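Local coordinates for polyketide biosynthesis 3-hydroxy-3-methylglutaryl-ACP synthase PksG (Bacillus subtilis, PDB 4YXT), which catalyses the aldol condensation of an acetyl group carried on an acyl-carrier protein with a beta-ketothioester polyketide intermediate during bacillaene biosynthesis, at residues S92-E97 and E411-Y416; V198-R203 and L217-D222; L288-R293 and I310-F315. The protein carries 1 engineered substitution. All coordinates share one frame; numbering follows the deposited sequence.

How the contacts relate
The three contacts illustrate how the chemistry of a contact follows its place in the fold, and no two of them hold the same helix or strand. Contact 1 is buried, links helix 91-99 to the edge strand 413-419 near the C-terminus, and combines an aromatic cluster with one hydrogen bond from a backbone N-H to a tyrosine hydroxyl. Contact 2, also buried, is polar and small: a carboxylate and a hydroxyl meet near the predicted active site. Both it and contact 1 touch the second subunit. Contact 3 is partly buried, is touched by no other chain of the assembly, and relies on a tyrosine hydroxyl set among carboxylate and amide groups. Contacts 1 and 3 lie on opposite sides of the chain's centre.

Contact 1 (S92-E97 and E411-Y416); sequences STYIHE and EFHRKY
Tyr94, on helix 91-99, reaches across to His413, Arg414 and Tyr416 on the edge strand of a small antiparallel sheet, and with His413 and Tyr416 it builds an aromatic cluster that joins the N-terminal and C-terminal regions of this thiolase-like fold. The axes of the two short segments approach to 10.7 Å, a gap that the tyrosine bridges. At the start of the strand, the imidazole of His413 and the Tyr94 ring meet at their margins, neither lying over the other's face. His413 has its CG anti to its backbone N (chi1 -177°), which brings ND1 to the edge of the phenol, 3.2 Å from Tyr94 OH. Next in sequence, Arg414 uses its backbone: its N-H points almost straight at the phenol oxygen, with N to Tyr94 OH at 3.0 Å and an angle of 162°. The Arg414 side chain touches Tyr94 through CB, while its guanidinium group leads away to a salt bridge with Asp50. Two residues on, Tyr416 meets the Tyr94 ring in a T-shaped stack, its edge toward the other's face and the planes at 64°. Asp50 also accepts a hydrogen bond from Tyr416 OH, so one carboxylate serves both strand side chains. The ring contact itself is made near the rim, where Tyr416 CE2 lies 3.9 Å from Tyr94 CD1.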
loop_
_atom_site.group_PDB
_atom_site.type_symbol
_atom_site.label_atom_id
_atom_site.label_comp_id
_atom_site.label_asym_id
_atom_site.label_seq_id
_atom_site.Cartn_x
_atom_site.Cartn_y
_atom_site.Cartn_z
ATOM N N SER A 92 -9.350 0.779 -4.000
ATOM C CA SER A 92 -9.752 -0.578 -4.341
ATOM C C SER A 92 -11.188 -0.965 -3.908
ATOM O O SER A 92 -11.776 -1.901 -4.465
ATOM C CB SER A 92 -8.773 -1.619 -3.770
ATOM O OG SER A 92 -7.483 -1.494 -4.369
ATOM N N THR A 93 -11.734 -0.281 -2.904
ATOM C CA THR A 93 -13.105 -0.501 -2.478
ATOM C C THR A 93 -14.137 -0.137 -3.598
ATOM O O THR A 93 -15.003 -0.950 -3.981
ATOM C CB THR A 93 -13.392 0.259 -1.175
ATOM O OG1 THR A 93 -13.300 1.678 -1.389
ATOM C CG2 THR A 93 -12.420 -0.164 -0.012
ATOM N N TYR A 94 -14.016 1.073 -4.139
ATOM C CA TYR A 94 -14.829 1.529 -5.272
ATOM C C TYR A 94 -14.572 0.737 -6.553
ATOM O O TYR A 94 -15.517 0.368 -7.242
ATOM C CB TYR A 94 -14.530 3.002 -5.554
ATOM C CG TYR A 94 -15.081 3.956 -4.511
ATOM C CD1 TYR A 94 -16.449 4.013 -4.281
ATOM C CD2 TYR A 94 -14.257 4.759 -3.751
ATOM C CE1 TYR A 94 -16.979 4.861 -3.365
ATOM C CE2 TYR A 94 -14.779 5.632 -2.821
ATOM C CZ TYR A 94 -16.152 5.686 -2.641
ATOM O OH TYR A 94 -16.754 6.551 -1.734
ATOM N N ILE A 95 -13.298 0.471 -6.882
ATOM C CA ILE A 95 -12.987 -0.295 -8.080
ATOM C C ILE A 95 -13.652 -1.667 -8.016
ATOM O O ILE A 95 -14.242 -2.116 -8.963
ATOM C CB ILE A 95 -11.495 -0.557 -8.291
ATOM C CG1 ILE A 95 -10.667 0.716 -8.359
ATOM C CG2 ILE A 95 -11.268 -1.356 -9.535
ATOM C CD1 ILE A 95 -11.330 1.776 -9.118
ATOM N N HIS A 96 -13.536 -2.323 -6.879
ATOM C CA HIS A 96 -14.159 -3.616 -6.668
ATOM C C HIS A 96 -15.698 -3.619 -6.900
ATOM O O HIS A 96 -16.243 -4.499 -7.564
ATOM C CB HIS A 96 -13.827 -4.059 -5.245
ATOM C CG HIS A 96 -14.517 -5.295 -4.822
ATOM N ND1 HIS A 96 -13.942 -6.541 -4.944
ATOM C CD2 HIS A 96 -15.729 -5.490 -4.265
ATOM C CE1 HIS A 96 -14.772 -7.455 -4.487
ATOM N NE2 HIS A 96 -15.852 -6.843 -4.049
ATOM N N GLU A 97 -16.380 -2.634 -6.342
ATOM C CA GLU A 97 -17.827 -2.515 -6.478
ATOM C C GLU A 97 -18.240 -2.362 -7.946
ATOM O O GLU A 97 -19.117 -3.049 -8.446
ATOM C CB GLU A 97 -18.299 -1.293 -5.645
ATOM C CG GLU A 97 -19.780 -0.905 -5.767
ATOM C CD GLU A 97 -20.737 -1.889 -5.091
ATOM O OE1 GLU A 97 -20.319 -3.020 -4.776
ATOM O OE2 GLU A 97 -21.923 -1.535 -4.873
ATOM N N GLU A 411 -21.834 13.328 1.515
ATOM C CA GLU A 411 -21.255 12.924 2.789
ATOM C C GLU A 411 -19.912 12.149 2.639
ATOM O O GLU A 411 -19.670 11.157 3.301
ATOM C CB GLU A 411 -22.302 12.168 3.558
ATOM C CG GLU A 411 -23.622 12.906 3.567
ATOM C CD GLU A 411 -23.463 14.378 3.907
ATOM O OE1 GLU A 411 -23.438 14.714 5.108
ATOM O OE2 GLU A 411 -23.356 15.200 2.964
ATOM N N PHE A 412 -19.056 12.673 1.767
ATOM C CA PHE A 412 -17.799 12.043 1.316
ATOM C C PHE A 412 -17.967 10.756 0.519
ATOM O O PHE A 412 -16.998 10.273 -0.029
ATOM C CB PHE A 412 -16.800 11.815 2.456
ATOM C CG PHE A 412 -16.506 13.048 3.288
ATOM C CD1 PHE A 412 -15.642 14.022 2.826
ATOM C CD2 PHE A 412 -17.054 13.187 4.574
ATOM C CE1 PHE A 412 -15.335 15.124 3.601
ATOM C CE2 PHE A 412 -16.731 14.270 5.372
ATOM C CZ PHE A 412 -15.868 15.237 4.879
ATOM N N HIS A 413 -19.181 10.244 0.362
ATOM C CA HIS A 413 -19.358 9.045 -0.447
ATOM C C HIS A 413 -19.404 9.389 -1.949
ATOM O O HIS A 413 -20.242 10.161 -2.403
ATOM C CB HIS A 413 -20.595 8.291 0.032
ATOM C CG HIS A 413 -20.827 7.003 -0.673
ATOM N ND1 HIS A 413 -19.822 6.097 -0.937
ATOM C CD2 HIS A 413 -21.957 6.470 -1.189
ATOM C CE1 HIS A 413 -20.323 5.073 -1.603
ATOM N NE2 HIS A 413 -21.614 5.279 -1.774
ATOM N N ARG A 414 -18.488 8.819 -2.724
ATOM C CA ARG A 414 -18.453 9.029 -4.166
ATOM C C ARG A 414 -19.384 8.126 -4.950
ATOM O O ARG A 414 -19.339 6.903 -4.819
ATOM C CB ARG A 414 -17.047 8.833 -4.724
ATOM C CG ARG A 414 -16.043 9.662 -4.016
ATOM C CD ARG A 414 -14.756 9.759 -4.760
ATOM N NE ARG A 414 -13.947 10.790 -4.164
ATOM C CZ ARG A 414 -13.077 11.524 -4.834
ATOM N NH1 ARG A 414 -12.929 11.362 -6.132
ATOM N NH2 ARG A 414 -12.379 12.452 -4.204
ATOM N N LYS A 415 -20.174 8.721 -5.839
ATOM C CA LYS A 415 -21.072 7.907 -6.628
ATOM C C LYS A 415 -20.793 8.060 -8.095
ATOM O O LYS A 415 -20.637 9.163 -8.583
ATOM C CB LYS A 415 -22.504 8.233 -6.244
ATOM C CG LYS A 415 -22.753 7.956 -4.745
ATOM C CD LYS A 415 -24.000 8.644 -4.237
ATOM C CE LYS A 415 -25.223 8.243 -5.066
ATOM N NZ LYS A 415 -26.070 9.449 -5.240
ATOM N N TYR A 416 -20.671 6.919 -8.777
ATOM C CA TYR A 416 -20.279 6.876 -10.159
ATOM C C TYR A 416 -21.444 6.413 -11.028
ATOM O O TYR A 416 -22.425 5.940 -10.546
ATOM C CB TYR A 416 -19.029 5.997 -10.356
ATOM C CG TYR A 416 -17.862 6.451 -9.496
ATOM C CD1 TYR A 416 -16.869 7.238 -10.009
ATOM C CD2 TYR A 416 -17.781 6.080 -8.140
ATOM C CE1 TYR A 416 -15.810 7.672 -9.203
ATOM C CE2 TYR A 416 -16.733 6.492 -7.336
ATOM C CZ TYR A 416 -15.750 7.282 -7.867
ATOM O OH TYR A 416 -14.733 7.693 -7.071
#

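Contact 2 (V198-R203 and L217-D222); sequences VMDTCR and LMSYLD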
loop_
_atom_site.group_PDB
_atom_site.type_symbol
_atom_site.label_atom_id
_atom_site.label_comp_id
_atom_site.label_asym_id
_atom_site.label_seq_id
_atom_site.Cartn_x
_atom_site.Cartn_y
_atom_site.Cartn_z
ATOM N N VAL A 198 15.625 9.512 -0.177
ATOM C CA VAL A 198 16.112 10.730 -0.846
ATOM C C VAL A 198 14.925 11.634 -1.092
ATOM O O VAL A 198 13.829 11.157 -1.338
ATOM C CB VAL A 198 16.708 10.454 -2.246
ATOM C CG1 VAL A 198 18.142 10.088 -2.127
ATOM C CG2 VAL A 198 15.947 9.380 -2.999
ATOM N N MET A 199 15.125 12.936 -1.013
ATOM C CA MET A 199 14.011 13.861 -1.151
ATOM C C MET A 199 13.962 14.424 -2.550
ATOM O O MET A 199 14.015 15.621 -2.710
ATOM C CB MET A 199 14.161 15.030 -0.180
ATOM C CG MET A 199 13.699 14.740 1.237
ATOM S SD MET A 199 11.956 14.288 1.498
ATOM C CE MET A 199 11.116 15.775 0.968
ATOM N N ASP A 200 13.809 13.593 -3.559
ATOM C CA ASP A 200 13.875 14.098 -4.930
ATOM C C ASP A 200 12.549 14.662 -5.406
ATOM O O ASP A 200 12.504 15.736 -6.019
ATOM C CB ASP A 200 14.477 13.075 -5.910
ATOM C CG ASP A 200 13.818 11.691 -5.838
ATOM O OD1 ASP A 200 13.261 11.330 -4.794
ATOM O OD2 ASP A 200 13.849 10.979 -6.849
ATOM N N THR A 201 11.463 13.957 -5.133
ATOM C CA THR A 201 10.159 14.479 -5.430
ATOM C C THR A 201 9.140 13.843 -4.471
ATOM O O THR A 201 9.298 12.692 -4.044
ATOM C CB THR A 201 9.721 14.213 -6.891
ATOM O OG1 THR A 201 9.138 12.925 -6.966
ATOM C CG2 THR A 201 10.863 14.301 -7.923
ATOM N N CYS A 202 8.102 14.610 -4.152
ATOM C CA CYS A 202 7.091 14.221 -3.193
ATOM C C CYS A 202 5.797 14.991 -3.407
ATOM O O CYS A 202 5.749 15.976 -4.200
ATOM C CB CYS A 202 7.594 14.459 -1.750
ATOM S SG CYS A 202 8.081 16.152 -1.362
ATOM N N ARG A 203 4.768 14.526 -2.696
ATOM C CA ARG A 203 3.407 15.127 -2.673
ATOM C C ARG A 203 2.938 15.408 -1.229
ATOM O O ARG A 203 2.007 14.769 -0.683
ATOM C CB ARG A 203 2.416 14.254 -3.401
ATOM C CG ARG A 203 2.680 14.156 -4.898
ATOM C CD ARG A 203 1.512 13.439 -5.587
ATOM N NE ARG A 203 1.497 13.634 -7.032
ATOM C CZ ARG A 203 0.489 13.276 -7.839
ATOM N NH1 ARG A 203 -0.585 12.654 -7.344
ATOM N NH2 ARG A 203 0.569 13.502 -9.157
ATOM N N LEU A 217 16.890 12.963 -11.281
ATOM C CA LEU A 217 17.671 12.449 -12.398
ATOM C C LEU A 217 18.852 11.588 -11.941
ATOM O O LEU A 217 19.020 10.446 -12.398
ATOM C CB LEU A 217 18.114 13.615 -13.308
ATOM C CG LEU A 217 19.146 13.225 -14.376
ATOM C CD1 LEU A 217 18.639 12.040 -15.180
ATOM C CD2 LEU A 217 19.488 14.429 -15.268
ATOM N N MET A 218 19.653 12.104 -11.014
ATOM C CA MET A 218 20.794 11.367 -10.472
ATOM C C MET A 218 20.319 10.107 -9.795
ATOM O O MET A 218 20.948 9.056 -9.964
ATOM C CB MET A 218 21.570 12.140 -9.396
ATOM C CG MET A 218 22.743 13.006 -9.773
ATOM S SD MET A 218 23.297 13.808 -8.217
ATOM C CE MET A 218 22.734 15.505 -8.387
ATOM N N SER A 219 19.281 10.204 -8.946
ATOM C CA SER A 219 18.830 8.994 -8.227
ATOM C C SER A 219 18.232 7.927 -9.179
ATOM O O SER A 219 18.596 6.737 -9.138
ATOM C CB SER A 219 17.916 9.334 -7.069
ATOM O OG SER A 219 16.841 10.133 -7.482
ATOM N N TYR A 220 17.395 8.340 -10.105
ATOM C CA TYR A 220 16.975 7.436 -11.181
ATOM C C TYR A 220 18.125 6.724 -11.833
ATOM O O TYR A 220 18.072 5.524 -12.014
ATOM C CB TYR A 220 16.197 8.217 -12.237
ATOM C CG TYR A 220 15.602 7.436 -13.383
ATOM C CD1 TYR A 220 16.403 6.877 -14.387
ATOM C CD2 TYR A 220 14.218 7.257 -13.468
ATOM C CE1 TYR A 220 15.827 6.195 -15.480
ATOM C CE2 TYR A 220 13.642 6.578 -14.539
ATOM C CZ TYR A 220 14.435 6.046 -15.532
ATOM O OH TYR A 220 13.860 5.361 -16.560
ATOM N N LEU A 221 19.171 7.457 -12.215
ATOM C CA LEU A 221 20.304 6.829 -12.920
ATOM C C LEU A 221 21.144 5.959 -11.998
ATOM O O LEU A 221 21.523 4.817 -12.348
ATOM C CB LEU A 221 21.197 7.881 -13.569
ATOM C CG LEU A 221 20.586 8.640 -14.728
ATOM C CD1 LEU A 221 21.440 9.880 -15.052
ATOM C CD2 LEU A 221 20.396 7.733 -15.943
ATOM N N ASP A 222 21.412 6.452 -10.797
ATOM C CA ASP A 222 22.054 5.565 -9.817
ATOM C C ASP A 222 21.275 4.242 -9.577
ATOM O O ASP A 222 21.902 3.152 -9.550
ATOM C CB ASP A 222 22.317 6.310 -8.531
ATOM C CG ASP A 222 23.320 7.476 -8.715
ATOM O OD1 ASP A 222 24.076 7.498 -9.729
ATOM O OD2 ASP A 222 23.342 8.380 -7.829
#
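Asp200 and Ser219 are the one pair that comes within 4.5 Å in this contact, a polar meeting of two buried side chains between the turn leading into strand 201-205 and helix 213-234. Asp200 OD2 makes a close approach to Ser219 OG, at 3.2 Å, and the backbones stay well apart, the CA atoms of Asp200 and Ser219 being 7.8 Å from each other. Ser219 OG sits between its own backbone N and carbonyl carbon (chi1 54°), a position that keeps the hydroxyl beside the preceding turn of its helix. There the carbonyl oxygens of Leu215 and Ser216 are both within bonding geometry, and they must share the single hydroxyl proton if both are used. The strongest polar partner of both side chains is Tyr326: Asp200 OD2 and Ser219 OG share its hydroxyl as a hydrogen-bonding partner. The other carboxylate oxygen, Asp200 OD1, has a weak hydrogen bond with Gly329 N.

Around this tight polar point the contact is loose. The side chain of Val198, partly exposed, is directed at the helix yet comes no nearer to it than 4.5 Å, and Met199, also partly exposed, packs instead on His413 of the second subunit. The side chain of Asp200 is about 8 Å from that of Cys114 and about 9 Å from that of His250, the probable acyl-thioester nucleophile and proton donor/acceptor. Such a buried polar network is consistent with a second-shell position in an HMG-CoA synthase-type active site.

Contact 3 (L288-R293 and I310-F315); sequences LNYCQR and IDQGRF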
loop_
_atom_site.group_PDB
_atom_site.type_symbol
_atom_site.label_atom_id
_atom_site.label_comp_id
_atom_site.label_asym_id
_atom_site.label_seq_id
_atom_site.Cartn_x
_atom_site.Cartn_y
_atom_site.Cartn_z
ATOM N N LEU A 288 8.391 3.392 -25.936
ATOM C CA LEU A 288 8.104 4.821 -25.695
ATOM C C LEU A 288 6.897 5.344 -26.441
ATOM O O LEU A 288 6.423 6.433 -26.142
ATOM C CB LEU A 288 9.313 5.706 -26.081
ATOM C CG LEU A 288 10.520 5.758 -25.139
ATOM C CD1 LEU A 288 11.165 4.389 -25.055
ATOM C CD2 LEU A 288 11.542 6.747 -25.654
ATOM N N ASN A 289 6.424 4.595 -27.430
ATOM C CA ASN A 289 5.305 5.025 -28.242
ATOM C C ASN A 289 4.088 5.529 -27.457
ATOM O O ASN A 289 3.670 6.694 -27.636
ATOM C CB ASN A 289 4.903 3.902 -29.179
ATOM C CG ASN A 289 3.886 4.343 -30.229
ATOM O OD1 ASN A 289 2.775 4.728 -29.935
ATOM N ND2 ASN A 289 4.286 4.254 -31.463
ATOM N N TYR A 290 3.522 4.716 -26.556
ATOM C CA TYR A 290 2.306 5.170 -25.824
ATOM C C TYR A 290 2.625 6.223 -24.763
ATOM O O TYR A 290 1.847 7.134 -24.463
ATOM C CB TYR A 290 1.585 3.996 -25.166
ATOM C CG TYR A 290 1.093 2.965 -26.096
ATOM C CD1 TYR A 290 0.818 3.267 -27.436
ATOM C CD2 TYR A 290 0.889 1.672 -25.662
ATOM C CE1 TYR A 290 0.363 2.308 -28.301
ATOM C CE2 TYR A 290 0.427 0.690 -26.532
ATOM C CZ TYR A 290 0.155 0.998 -27.852
ATOM O OH TYR A 290 -0.294 0.001 -28.737
ATOM N N CYS A 291 3.790 6.081 -24.178
ATOM C CA CYS A 291 4.219 7.034 -23.181
ATOM C C CYS A 291 4.210 8.442 -23.737
ATOM O O CYS A 291 3.785 9.357 -23.065
ATOM C CB CYS A 291 5.614 6.637 -22.660
ATOM S SG CYS A 291 5.536 5.072 -21.742
ATOM N N GLN A 292 4.640 8.595 -24.980
ATOM C CA GLN A 292 4.623 9.882 -25.634
ATOM C C GLN A 292 3.244 10.458 -25.875
ATOM O O GLN A 292 3.154 11.616 -26.231
ATOM C CB GLN A 292 5.218 9.770 -27.024
ATOM C CG GLN A 292 6.688 9.431 -27.055
ATOM C CD GLN A 292 7.212 9.598 -28.454
ATOM O OE1 GLN A 292 7.457 10.722 -28.891
ATOM N NE2 GLN A 292 7.320 8.495 -29.187
ATOM N N ARG A 293 2.193 9.659 -25.748
ATOM C CA ARG A 293 0.857 10.124 -26.046
ATOM C C ARG A 293 0.008 10.334 -24.812
ATOM O O ARG A 293 -1.024 11.035 -24.851
ATOM C CB ARG A 293 0.194 9.172 -27.033
ATOM C CG ARG A 293 0.948 8.992 -28.339
ATOM C CD ARG A 293 0.230 8.033 -29.317
ATOM N NE ARG A 293 -1.060 8.611 -29.637
ATOM C CZ ARG A 293 -2.022 8.029 -30.308
ATOM N NH1 ARG A 293 -1.912 6.781 -30.734
ATOM N NH2 ARG A 293 -3.139 8.709 -30.483
ATOM N N ILE A 310 5.041 -4.437 -26.006
ATOM C CA ILE A 310 4.311 -5.603 -26.447
ATOM C C ILE A 310 3.451 -5.302 -27.662
ATOM O O ILE A 310 3.445 -6.089 -28.551
ATOM C CB ILE A 310 3.486 -6.265 -25.325
ATOM C CG1 ILE A 310 4.437 -6.825 -24.260
ATOM C CG2 ILE A 310 2.648 -7.408 -25.904
ATOM C CD1 ILE A 310 3.820 -7.044 -22.920
ATOM N N ASP A 311 2.742 -4.176 -27.725
ATOM C CA ASP A 311 1.964 -3.852 -28.920
ATOM C C ASP A 311 2.852 -3.486 -30.126
ATOM O O ASP A 311 2.574 -3.902 -31.236
ATOM C CB ASP A 311 0.934 -2.732 -28.665
ATOM C CG ASP A 311 -0.339 -3.241 -27.948
ATOM O OD1 ASP A 311 -0.398 -4.438 -27.577
ATOM O OD2 ASP A 311 -1.287 -2.440 -27.743
ATOM N N GLN A 312 3.939 -2.752 -29.910
ATOM C CA GLN A 312 4.694 -2.184 -31.029
ATOM C C GLN A 312 5.892 -2.994 -31.441
ATOM O O GLN A 312 6.401 -2.804 -32.530
ATOM C CB GLN A 312 5.084 -0.747 -30.724
ATOM C CG GLN A 312 3.910 0.118 -30.291
ATOM C CD GLN A 312 2.874 0.310 -31.377
ATOM O OE1 GLN A 312 1.653 0.297 -31.120
ATOM N NE2 GLN A 312 3.344 0.478 -32.605
ATOM N N GLY A 313 6.301 -3.964 -30.637
ATOM C CA GLY A 313 7.538 -4.678 -30.893
ATOM C C GLY A 313 7.303 -5.916 -31.717
ATOM O O GLY A 313 6.210 -6.177 -32.098
ATOM N N ARG A 314 8.361 -6.663 -31.993
ATOM C CA ARG A 314 8.298 -7.854 -32.850
ATOM C C ARG A 314 8.349 -9.132 -32.016
ATOM O O ARG A 314 9.338 -9.382 -31.334
ATOM C CB ARG A 314 9.472 -7.852 -33.853
ATOM C CG ARG A 314 9.443 -9.040 -34.830
ATOM C CD ARG A 314 10.584 -9.044 -35.825
ATOM N NE ARG A 314 10.759 -7.766 -36.513
ATOM C CZ ARG A 314 11.740 -7.518 -37.386
ATOM N NH1 ARG A 314 12.626 -8.469 -37.704
ATOM N NH2 ARG A 314 11.828 -6.330 -37.973
ATOM N N PHE A 315 7.284 -9.929 -32.063
ATOM C CA PHE A 315 7.198 -11.169 -31.273
ATOM C C PHE A 315 6.861 -12.387 -32.100
ATOM O O PHE A 315 5.862 -13.066 -31.847
ATOM C CB PHE A 315 6.226 -10.988 -30.110
ATOM C CG PHE A 315 6.738 -10.039 -29.072
ATOM C CD1 PHE A 315 7.518 -10.496 -28.015
ATOM C CD2 PHE A 315 6.527 -8.695 -29.197
ATOM C CE1 PHE A 315 8.054 -9.606 -27.082
ATOM C CE2 PHE A 315 7.033 -7.806 -28.265
ATOM C CZ PHE A 315 7.776 -8.253 -27.196
#
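The hydroxyl of Tyr290 lies between two side chains of helix 301-312, and its bond to Asp311 is the shortest polar link of the contact: Tyr290 OH donates to Asp311 OD2 at 2.8 Å. The carboxylate oxygen lies at the edge of the phenol, near its plane, and receives the hydrogen on its anti lone pair, the one turned away from its sister oxygen. The carboxylate itself stands nearly upright against the ring, the two planes being 84° apart. Close beside it, Gln312 OE1 approaches the same hydroxyl at 3.1 Å from Tyr290 OH, but from a direction oblique to the ring. The Gln312 chain bends at its second torsion (chi2 -65°), which turns the amide toward the phenol.

These residues join the last turn of helix 301-312 to segment 288-293, within the C-terminal half of the thiolase-like fold. Gly313 is the first residue to leave helical conformation, so Asp311 and Gln312 occupy the very end of the helix. A second tie joins the backbone N of Tyr290 to the side-chain OG of Ser308 by a hydrogen bond. The side chain of Tyr290 also touches Leu304 of the same helix as Ser308, and Ile352 and Leu356 of helix 352-357.

Beside the phenol, the amide of Asn289 stacks on that of Gln312, the planes only 20° from parallel. The two nitrogens, Asn289 ND2 and Gln312 NE2, are 4.1 Å apart, and Asn289 CB meets Gln312 CG at the same distance, 4.1 Å.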